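Local atomic coordinates of Cfl (Pectobacterium brasiliense, PDB entry 7A9J), a protein that is a coronafacic acid ligase of the ATP-dependent AMP-binding enzyme family, which probably activates carboxylic acids as acyl adenylates for amide synthesis. Residues T24-F28 against Y90-K94; C314-Q320 against I349-P355; L479-A485 against E500-I504. The protein carries 1 engineered substitution. One frame throughout, in Å; residues are numbered along the deposited sequence. Where two conformers were deposited one is given.

Contact 1: T24-F28 against Y90-K94; sequences TFSSF and YACLK
Phe25 and Lys94 make the CH-pi part of this helix-helix contact. The lysine's aliphatic stem runs alongside the phenylalanine. Its CB lies over the centre of one face of the Phe25 ring, 3.9 Å from the centroid, and farther out CD reaches Phe25 CZ at 3.6 Å. With CG anti to its backbone N (chi1 177°), the chain follows the ring to its far end, where NZ leaves to hydrogen-bond Tyr171 OH.

The aromatic part pairs Phe28 obliquely with Tyr90, the planes 33° and the centroids 4.5 Å apart. Phe28 CG lies over one face of the Tyr90 ring, offset toward its rim, and Phe28 CB is 3.4 Å from Tyr90 CE1. Thr24 CG2 touches Leu93 CD1 at 3.8 Å.

No direct hydrogen bond crosses between the two segments; a water links them instead. In the plane of the Tyr90 ring, it lies 2.6 Å from Tyr90 OH and donates to Thr24 O.

The axes of the two short helical segments come within 9.0 Å, their N-to-C directions 115° apart. This is buried apolar packing of the N-terminal helix 24-34 on helix 83-95, which leads into edge strand 98-101 of a five-stranded parallel beta-sheet. Ile57 of helix 50-66 and Phe247 of helix 240-251 also touch it.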
loop_
_atom_site.group_PDB
_atom_site.type_symbol
_atom_site.label_atom_id
_atom_site.label_comp_id
_atom_site.label_asym_id
_atom_site.label_seq_id
_atom_site.Cartn_x
_atom_site.Cartn_y
_atom_site.Cartn_z
ATOM N N THR A 24 -11.229 12.547 -13.014
ATOM C CA THR A 24 -10.842 12.735 -11.607
ATOM C C THR A 24 -10.825 14.231 -11.237
ATOM O O THR A 24 -11.318 14.635 -10.181
ATOM C CB THR A 24 -9.472 12.072 -11.346
ATOM O OG1 THR A 24 -9.566 10.671 -11.714
ATOM C CG2 THR A 24 -9.038 12.254 -9.870
ATOM N N PHE A 25 -10.207 15.074 -12.067
ATOM C CA PHE A 25 -10.233 16.491 -11.714
ATOM C C PHE A 25 -11.661 17.027 -11.668
ATOM O O PHE A 25 -12.029 17.765 -10.737
ATOM C CB PHE A 25 -9.400 17.357 -12.683
ATOM C CG PHE A 25 -9.607 18.824 -12.416
ATOM C CD1 PHE A 25 -9.094 19.418 -11.263
ATOM C CD2 PHE A 25 -10.349 19.597 -13.294
ATOM C CE1 PHE A 25 -9.375 20.773 -10.964
ATOM C CE2 PHE A 25 -10.580 20.984 -12.986
ATOM C CZ PHE A 25 -10.056 21.526 -11.848
ATOM N N SER A 26 -12.468 16.712 -12.688
ATOM C CA SER A 26 -13.771 17.365 -12.716
ATOM C C SER A 26 -14.647 16.862 -11.573
ATOM O O SER A 26 -15.502 17.597 -11.078
ATOM C CB SER A 26 -14.427 17.176 -14.081
ATOM O OG SER A 26 -14.818 15.827 -14.227
ATOM N N SER A 27 -14.424 15.624 -11.105
ATOM C CA SER A 27 -15.134 15.154 -9.920
ATOM C C SER A 27 -14.712 15.922 -8.685
ATOM O O SER A 27 -15.543 16.225 -7.821
ATOM C CB SER A 27 -14.875 13.646 -9.706
ATOM O OG SER A 27 -15.554 12.915 -10.692
ATOM N N PHE A 28 -13.411 16.185 -8.543
ATOM C CA PHE A 28 -12.958 16.995 -7.438
ATOM C C PHE A 28 -13.592 18.394 -7.510
ATOM O O PHE A 28 -14.068 18.938 -6.504
ATOM C CB PHE A 28 -11.416 17.131 -7.460
ATOM C CG PHE A 28 -10.959 18.131 -6.478
ATOM C CD1 PHE A 28 -10.912 17.780 -5.165
ATOM C CD2 PHE A 28 -10.713 19.493 -6.860
ATOM C CE1 PHE A 28 -10.543 18.690 -4.187
ATOM C CE2 PHE A 28 -10.380 20.422 -5.907
ATOM C CZ PHE A 28 -10.287 20.043 -4.555
ATOM N N TYR A 90 -3.720 17.264 -9.106
ATOM C CA TYR A 90 -4.941 17.712 -9.746
ATOM C C TYR A 90 -4.678 18.713 -10.871
ATOM O O TYR A 90 -5.422 18.746 -11.876
ATOM C CB TYR A 90 -5.828 18.376 -8.720
ATOM C CG TYR A 90 -6.645 17.355 -7.953
ATOM C CD1 TYR A 90 -7.595 16.559 -8.629
ATOM C CD2 TYR A 90 -6.551 17.261 -6.573
ATOM C CE1 TYR A 90 -8.426 15.660 -7.909
ATOM C CE2 TYR A 90 -7.369 16.375 -5.857
ATOM C CZ TYR A 90 -8.304 15.599 -6.549
ATOM O OH TYR A 90 -9.115 14.740 -5.851
ATOM N N ALA A 91 -3.657 19.558 -10.717
ATOM C CA ALA A 91 -3.335 20.476 -11.811
ATOM C C ALA A 91 -2.891 19.727 -13.073
ATOM O O ALA A 91 -3.251 20.146 -14.197
ATOM C CB ALA A 91 -2.284 21.514 -11.380
ATOM N N CYS A 92 -2.085 18.646 -12.908
ATOM C CA CYS A 92 -1.670 17.834 -14.039
ATOM C C CYS A 92 -2.878 17.213 -14.710
ATOM O O CYS A 92 -3.030 17.265 -15.940
ATOM C CB CYS A 92 -0.727 16.729 -13.544
ATOM S SG CYS A 92 0.873 17.410 -13.083
ATOM N N LEU A 93 -3.778 16.672 -13.885
ATOM C CA LEU A 93 -5.014 16.085 -14.403
ATOM C C LEU A 93 -5.859 17.106 -15.147
ATOM O O LEU A 93 -6.433 16.796 -16.202
ATOM C CB LEU A 93 -5.822 15.499 -13.237
ATOM C CG LEU A 93 -5.214 14.166 -12.707
ATOM C CD1 LEU A 93 -5.859 13.815 -11.355
ATOM C CD2 LEU A 93 -5.368 13.023 -13.675
ATOM N N LYS A 94 -5.988 18.318 -14.580
ATOM C CA LYS A 94 -6.793 19.356 -15.186
ATOM C C LYS A 94 -6.326 19.660 -16.604
ATOM O O LYS A 94 -7.145 19.849 -17.509
ATOM C CB LYS A 94 -6.704 20.629 -14.315
ATOM C CG LYS A 94 -7.446 21.836 -14.858
ATOM C CD LYS A 94 -7.411 23.002 -13.823
ATOM C CE LYS A 94 -7.769 24.390 -14.465
ATOM N NZ LYS A 94 -9.111 24.408 -15.125
HETATM O O HOH W 1 -10.894 13.504 -7.350
#

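Contact 2: C314-Q320 against I349-P355; sequences CATELSQ and IYAINEP
With Ile349 CG1 beside the backbone N (chi1 -58°), the other branch, CG2, falls anti to that N and points at the first turn of helix 316-326, 3.5 Å from Thr316 CA and equally near Ser319 OG. At Thr316 a chi1 of -64° sets OG1 anti to the carbonyl carbon, facing the loop and 3.2 Å from Pro355 CA. Ser319 keeps its hydroxyl between backbone N and carbonyl carbon (chi1 84°), from where it donates back to Thr316 O and lies against the Tyr350 backbone.

The segments join the start of this helix, with Ala315 at the N-cap, to the connection between antiparallel strands 342-346 and 356-360 in the AMP-binding region. Ala315 CB meets Ile349 CD1 at 3.9 Å, and Cys314 SG packs on Pro355 CB while accepting a long bond from Thr316 N.

Water 2 bridges the polar groups: it is 2.8 Å from Thr316 OG1 and lies within hydrogen-bonding distance of Ile349 O and Glu354 O. The threonine hydroxyl is gripped further by Ser356 N. Gln320 CG comes up to the edge of the Tyr350 ring, 3.7 Å from CE1, while OE1 of Gln320 is hydrogen-bonded to Gln446 NE2 and Phe323 stacks on the tyrosine.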
loop_
_atom_site.group_PDB
_atom_site.type_symbol
_atom_site.label_atom_id
_atom_site.label_comp_id
_atom_site.label_asym_id
_atom_site.label_seq_id
_atom_site.Cartn_x
_atom_site.Cartn_y
_atom_site.Cartn_z
ATOM N N CYS A 314 -1.787 -11.334 3.475
ATOM C CA CYS A 314 -2.888 -11.555 4.397
ATOM C C CYS A 314 -2.534 -10.943 5.754
ATOM O O CYS A 314 -1.392 -11.062 6.226
ATOM C CB CYS A 314 -3.127 -13.038 4.482
ATOM S SG CYS A 314 -4.223 -13.578 5.775
ATOM N N ALA A 315 -3.496 -10.250 6.378
ATOM C CA ALA A 315 -3.225 -9.629 7.667
ATOM C C ALA A 315 -4.013 -10.265 8.807
ATOM O O ALA A 315 -4.330 -9.607 9.810
ATOM C CB ALA A 315 -3.503 -8.107 7.559
ATOM N N THR A 316 -4.276 -11.580 8.731
ATOM C CA THR A 316 -5.118 -12.164 9.757
ATOM C C THR A 316 -4.431 -12.189 11.120
ATOM O O THR A 316 -5.083 -11.958 12.139
ATOM C CB THR A 316 -5.545 -13.590 9.304
ATOM O OG1 THR A 316 -6.365 -13.452 8.105
ATOM C CG2 THR A 316 -6.297 -14.347 10.432
ATOM N N GLU A 317 -3.140 -12.552 11.200
ATOM C CA GLU A 317 -2.519 -12.583 12.522
ATOM C C GLU A 317 -2.414 -11.173 13.109
ATOM O O GLU A 317 -2.622 -10.960 14.315
ATOM C CB GLU A 317 -1.132 -13.233 12.444
ATOM C CG GLU A 317 -0.328 -13.091 13.684
ATOM C CD GLU A 317 1.134 -13.477 13.457
ATOM O OE1 GLU A 317 2.028 -12.649 13.748
ATOM O OE2 GLU A 317 1.379 -14.605 12.960
ATOM N N LEU A 318 -2.074 -10.215 12.270
ATOM C CA LEU A 318 -2.034 -8.826 12.725
ATOM C C LEU A 318 -3.404 -8.387 13.275
ATOM O O LEU A 318 -3.487 -7.698 14.297
ATOM C CB LEU A 318 -1.616 -7.953 11.550
ATOM C CG LEU A 318 -1.710 -6.420 11.731
ATOM C CD1 LEU A 318 -0.992 -5.989 12.965
ATOM C CD2 LEU A 318 -1.112 -5.799 10.498
ATOM N N SER A 319 -4.498 -8.801 12.625
ATOM C CA SER A 319 -5.820 -8.353 13.092
ATOM C C SER A 319 -6.108 -8.851 14.502
ATOM O O SER A 319 -6.759 -8.155 15.296
ATOM C CB SER A 319 -6.910 -8.811 12.115
ATOM O OG SER A 319 -7.287 -10.155 12.415
ATOM N N GLN A 320 -5.647 -10.074 14.829
ATOM C CA GLN A 320 -5.814 -10.594 16.178
ATOM C C GLN A 320 -5.063 -9.732 17.195
ATOM O O GLN A 320 -5.625 -9.323 18.221
ATOM C CB GLN A 320 -5.328 -12.063 16.231
ATOM C CG GLN A 320 -6.068 -12.955 15.132
ATOM C CD GLN A 320 -5.453 -14.357 14.845
ATOM O OE1 GLN A 320 -4.509 -14.808 15.500
ATOM N NE2 GLN A 320 -6.018 -15.040 13.844
ATOM N N ILE A 349 -11.271 -8.480 9.124
ATOM C CA ILE A 349 -10.360 -9.637 9.100
ATOM C C ILE A 349 -10.585 -10.524 10.297
ATOM O O ILE A 349 -10.581 -11.758 10.195
ATOM C CB ILE A 349 -8.915 -9.130 9.085
ATOM C CG1 ILE A 349 -8.686 -8.231 7.875
ATOM C CG2 ILE A 349 -8.001 -10.406 9.007
ATOM C CD1 ILE A 349 -7.316 -7.481 8.016
ATOM N N TYR A 350 -10.733 -9.910 11.474
ATOM C CA TYR A 350 -10.711 -10.669 12.690
ATOM C C TYR A 350 -11.956 -11.545 12.825
ATOM O O TYR A 350 -11.950 -12.530 13.564
ATOM C CB TYR A 350 -10.551 -9.706 13.852
ATOM C CG TYR A 350 -10.406 -10.358 15.182
ATOM C CD1 TYR A 350 -9.446 -11.380 15.414
ATOM C CD2 TYR A 350 -11.221 -10.000 16.230
ATOM C CE1 TYR A 350 -9.330 -11.972 16.625
ATOM C CE2 TYR A 350 -11.104 -10.600 17.477
ATOM C CZ TYR A 350 -10.147 -11.576 17.674
ATOM O OH TYR A 350 -10.032 -12.194 18.886
ATOM N N ALA A 351 -13.035 -11.186 12.099
ATOM C CA ALA A 351 -14.256 -11.990 12.159
ATOM C C ALA A 351 -14.064 -13.413 11.590
ATOM O O ALA A 351 -14.861 -14.328 11.859
ATOM C CB ALA A 351 -15.358 -11.279 11.372
ATOM N N ILE A 352 -13.065 -13.570 10.733
ATOM C CA ILE A 352 -12.801 -14.865 10.082
ATOM C C ILE A 352 -11.611 -15.503 10.779
ATOM O O ILE A 352 -10.522 -14.910 10.784
ATOM C CB ILE A 352 -12.494 -14.661 8.584
ATOM C CG1 ILE A 352 -13.569 -13.772 7.901
ATOM C CG2 ILE A 352 -12.358 -16.033 7.915
ATOM C CD1 ILE A 352 -14.909 -14.325 8.064
ATOM N N ASN A 353 -11.835 -16.679 11.356
ATOM C CA ASN A 353 -10.791 -17.342 12.157
ATOM C C ASN A 353 -9.646 -17.819 11.266
ATOM O O ASN A 353 -8.487 -17.677 11.655
ATOM C CB ASN A 353 -11.391 -18.453 13.022
ATOM C CG ASN A 353 -12.248 -17.855 14.157
ATOM O OD1 ASN A 353 -11.717 -17.240 15.102
ATOM N ND2 ASN A 353 -13.568 -17.936 14.010
ATOM N N GLU A 354 -9.944 -18.255 10.013
ATOM C CA GLU A 354 -8.893 -18.680 9.065
ATOM C C GLU A 354 -8.208 -17.472 8.413
ATOM O O GLU A 354 -8.839 -16.451 8.173
ATOM C CB GLU A 354 -9.493 -19.516 7.945
ATOM C CG GLU A 354 -10.370 -20.737 8.421
ATOM C CD GLU A 354 -11.913 -20.451 8.301
ATOM O OE1 GLU A 354 -12.606 -21.364 7.795
ATOM O OE2 GLU A 354 -12.438 -19.341 8.694
ATOM N N PRO A 355 -6.937 -17.585 8.032
ATOM C CA PRO A 355 -6.332 -16.540 7.205
ATOM C C PRO A 355 -7.127 -16.285 5.936
ATOM O O PRO A 355 -7.528 -17.206 5.222
ATOM C CB PRO A 355 -4.931 -17.094 6.897
ATOM C CG PRO A 355 -4.670 -18.028 8.008
ATOM C CD PRO A 355 -6.020 -18.747 8.178
HETATM O O HOH W 2 -9.102 -13.588 8.585
#

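Contact 3: L479-A485 against E500-I504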
loop_
_atom_site.group_PDB
_atom_site.type_symbol
_atom_site.label_atom_id
_atom_site.label_comp_id
_atom_site.label_asym_id
_atom_site.label_seq_id
_atom_site.Cartn_x
_atom_site.Cartn_y
_atom_site.Cartn_z
ATOM N N LEU A 479 6.650 -24.387 27.959
ATOM C CA LEU A 479 5.839 -25.065 26.961
ATOM C C LEU A 479 6.564 -26.315 26.496
ATOM O O LEU A 479 7.727 -26.243 26.087
ATOM C CB LEU A 479 5.559 -24.143 25.775
ATOM C CG LEU A 479 4.823 -24.791 24.609
ATOM C CD1 LEU A 479 3.554 -25.503 25.080
ATOM C CD2 LEU A 479 4.514 -23.720 23.568
ATOM N N LYS A 480 5.869 -27.448 26.553
ATOM C CA LYS A 480 6.405 -28.736 26.143
ATOM C C LYS A 480 5.781 -29.147 24.821
ATOM O O LYS A 480 4.579 -28.969 24.613
ATOM C CB LYS A 480 6.142 -29.818 27.201
ATOM C CG LYS A 480 7.069 -29.749 28.411
ATOM C CD LYS A 480 6.529 -30.569 29.581
ATOM C CE LYS A 480 6.636 -32.064 29.329
ATOM N NZ LYS A 480 6.256 -32.832 30.550
ATOM N N ALA A 481 6.611 -29.717 23.942
ATOM C CA ALA A 481 6.172 -30.080 22.596
ATOM C C ALA A 481 4.961 -30.998 22.615
ATOM O O ALA A 481 4.102 -30.918 21.726
ATOM C CB ALA A 481 7.321 -30.753 21.852
ATOM N N GLU A 482 4.878 -31.879 23.611
ATOM C CA GLU A 482 3.775 -32.825 23.675
ATOM C C GLU A 482 2.442 -32.099 23.751
ATOM O O GLU A 482 1.439 -32.571 23.198
ATOM C CB GLU A 482 3.980 -33.756 24.875
ATOM C CG GLU A 482 5.303 -34.574 24.844
ATOM C CD GLU A 482 6.574 -33.798 25.253
ATOM O OE1 GLU A 482 7.458 -34.402 25.902
ATOM O OE2 GLU A 482 6.712 -32.601 24.919
ATOM N N THR A 483 2.419 -30.940 24.418
ATOM C CA THR A 483 1.222 -30.105 24.427
ATOM C C THR A 483 0.809 -29.743 23.011
ATOM O O THR A 483 -0.380 -29.784 22.662
ATOM C CB THR A 483 1.474 -28.828 25.235
ATOM O OG1 THR A 483 1.868 -29.171 26.572
ATOM C CG2 THR A 483 0.216 -27.943 25.275
ATOM N N ILE A 484 1.794 -29.398 22.180
ATOM C CA ILE A 484 1.516 -28.909 20.835
ATOM C C ILE A 484 1.020 -30.042 19.953
ATOM O O ILE A 484 0.003 -29.911 19.260
ATOM C CB ILE A 484 2.773 -28.241 20.257
ATOM C CG1 ILE A 484 3.277 -27.176 21.231
ATOM C CG2 ILE A 484 2.495 -27.608 18.886
ATOM C CD1 ILE A 484 4.491 -26.433 20.722
ATOM N N ALA A 485 1.717 -31.184 19.976
ATOM C CA ALA A 485 1.287 -32.291 19.137
ATOM C C ALA A 485 -0.150 -32.699 19.472
ATOM O O ALA A 485 -0.979 -32.878 18.572
ATOM C CB ALA A 485 2.263 -33.467 19.274
ATOM N N GLU A 500 8.684 -31.825 13.713
ATOM C CA GLU A 500 9.717 -31.372 14.623
ATOM C C GLU A 500 9.407 -29.956 15.072
ATOM O O GLU A 500 8.862 -29.165 14.309
ATOM C CB GLU A 500 11.055 -31.412 13.923
ATOM C CG GLU A 500 12.223 -30.994 14.726
ATOM C CD GLU A 500 13.488 -31.303 13.949
ATOM O OE1 GLU A 500 13.724 -32.492 13.642
ATOM O OE2 GLU A 500 14.200 -30.357 13.587
ATOM N N TYR A 501 9.766 -29.657 16.312
ATOM C CA TYR A 501 9.539 -28.360 16.938
ATOM C C TYR A 501 10.887 -27.774 17.345
ATOM O O TYR A 501 11.693 -28.456 17.992
ATOM C CB TYR A 501 8.610 -28.541 18.162
ATOM C CG TYR A 501 7.248 -29.023 17.757
ATOM C CD1 TYR A 501 6.403 -28.182 17.054
ATOM C CD2 TYR A 501 6.805 -30.306 18.042
ATOM C CE1 TYR A 501 5.158 -28.575 16.656
ATOM C CE2 TYR A 501 5.517 -30.720 17.648
ATOM C CZ TYR A 501 4.713 -29.831 16.940
ATOM O OH TYR A 501 3.455 -30.155 16.492
ATOM N N ILE A 502 11.146 -26.531 16.943
ATOM C CA ILE A 502 12.340 -25.808 17.357
ATOM C C ILE A 502 11.883 -24.650 18.232
ATOM O O ILE A 502 11.252 -23.707 17.746
ATOM C CB ILE A 502 13.157 -25.319 16.155
ATOM C CG1 ILE A 502 13.616 -26.517 15.306
ATOM C CG2 ILE A 502 14.410 -24.557 16.630
ATOM C CD1 ILE A 502 14.388 -26.148 14.044
ATOM N N PHE A 503 12.166 -24.723 19.525
ATOM C CA PHE A 503 11.776 -23.662 20.442
ATOM C C PHE A 503 12.876 -22.615 20.456
ATOM O O PHE A 503 14.036 -22.931 20.746
ATOM C CB PHE A 503 11.530 -24.191 21.859
ATOM C CG PHE A 503 10.375 -25.135 21.956
ATOM C CD1 PHE A 503 10.526 -26.472 21.607
ATOM C CD2 PHE A 503 9.137 -24.693 22.381
ATOM C CE1 PHE A 503 9.459 -27.350 21.682
ATOM C CE2 PHE A 503 8.069 -25.567 22.470
ATOM C CZ PHE A 503 8.231 -26.901 22.119
ATOM N N ILE A 504 12.508 -21.373 20.166
ATOM C CA ILE A 504 13.429 -20.246 20.197
ATOM C C ILE A 504 12.636 -19.041 20.689
ATOM O O ILE A 504 11.495 -18.833 20.264
ATOM C CB ILE A 504 14.065 -20.008 18.810
ATOM C CG1 ILE A 504 15.263 -19.074 18.913
ATOM C CG2 ILE A 504 13.058 -19.466 17.823
ATOM C CD1 ILE A 504 16.008 -18.912 17.608
#
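Leu479 opens the contact from the loop before helix 481-491, crossing Phe503 at about a right angle. Its CG comes to 4.0 Å from Phe503 CE2, and its carbonyl oxygen also lies close to that carbon. Lys480 brings only its backbone near the ring.

Ala481 meets both aromatic residues of the strand. Its CB is 3.9 Å from Tyr501 CD2 and about as far from Phe503 CZ, while its CA lies in the plane of the Phe503 ring, at the edge. This methyl touches both rings where the CA atoms of Ala481 and Tyr501 are 6.8 Å apart.

One turn later Ile484 divides its two branches between the same partners. CG2, which falls anti to the backbone N when CG1 takes a chi1 of -54°, reaches Tyr501 CE1 at 3.6 Å, and CB stands over one face of that ring, displaced toward the rim. The other branch extends to CD1, which meets Phe503 CZ at 4.0 Å. Ala485 ends the segment beside the tyrosine hydroxyl, its N 4.0 Å from Tyr501 OH.

The pairing belongs to a beta-alpha-beta unit of the C-terminal domain: helix 481-491 connects strand 464-473 to the parallel strand 500-503 and packs against the latter, the axes of the two short segments 9.8 Å apart. Phe535 of the adjoining strand 533-536 also touches Ala481.

No hydrogen bond crosses between the two segments. Tyr501 and Phe503, alternate residues of the strand, present rings to one helix side, whereas Glu500 uses its carboxylate elsewhere, in a salt bridge with Arg466. Between these segments the contact is therefore apolar packing, with aliphatic groups set round two rings and no directional bond.

The three contacts follow one another in series along the chain. Contact 1 joins the N-terminal helix 24-34 to helix 83-95, and contact 2 lies across the chain's centre from it, the two centres 37 Å apart. Contact 3 is on the same side as contact 2, nearest atoms about 13 Å away, but belongs to the C-terminal domain; its centre is 58 Å from that of contact 1. Helix 437-445, which precedes strand 450-460 of that domain, touches Thr316, Gln320 and Pro355, consistent with contact 2 lying near the junction of the two parts. The bound indene carboxylic acid is about 13 Å from the Thr24 side chain and 10 Å from that of Ala315. The contacts are thus separate packing sites in different parts of the fold.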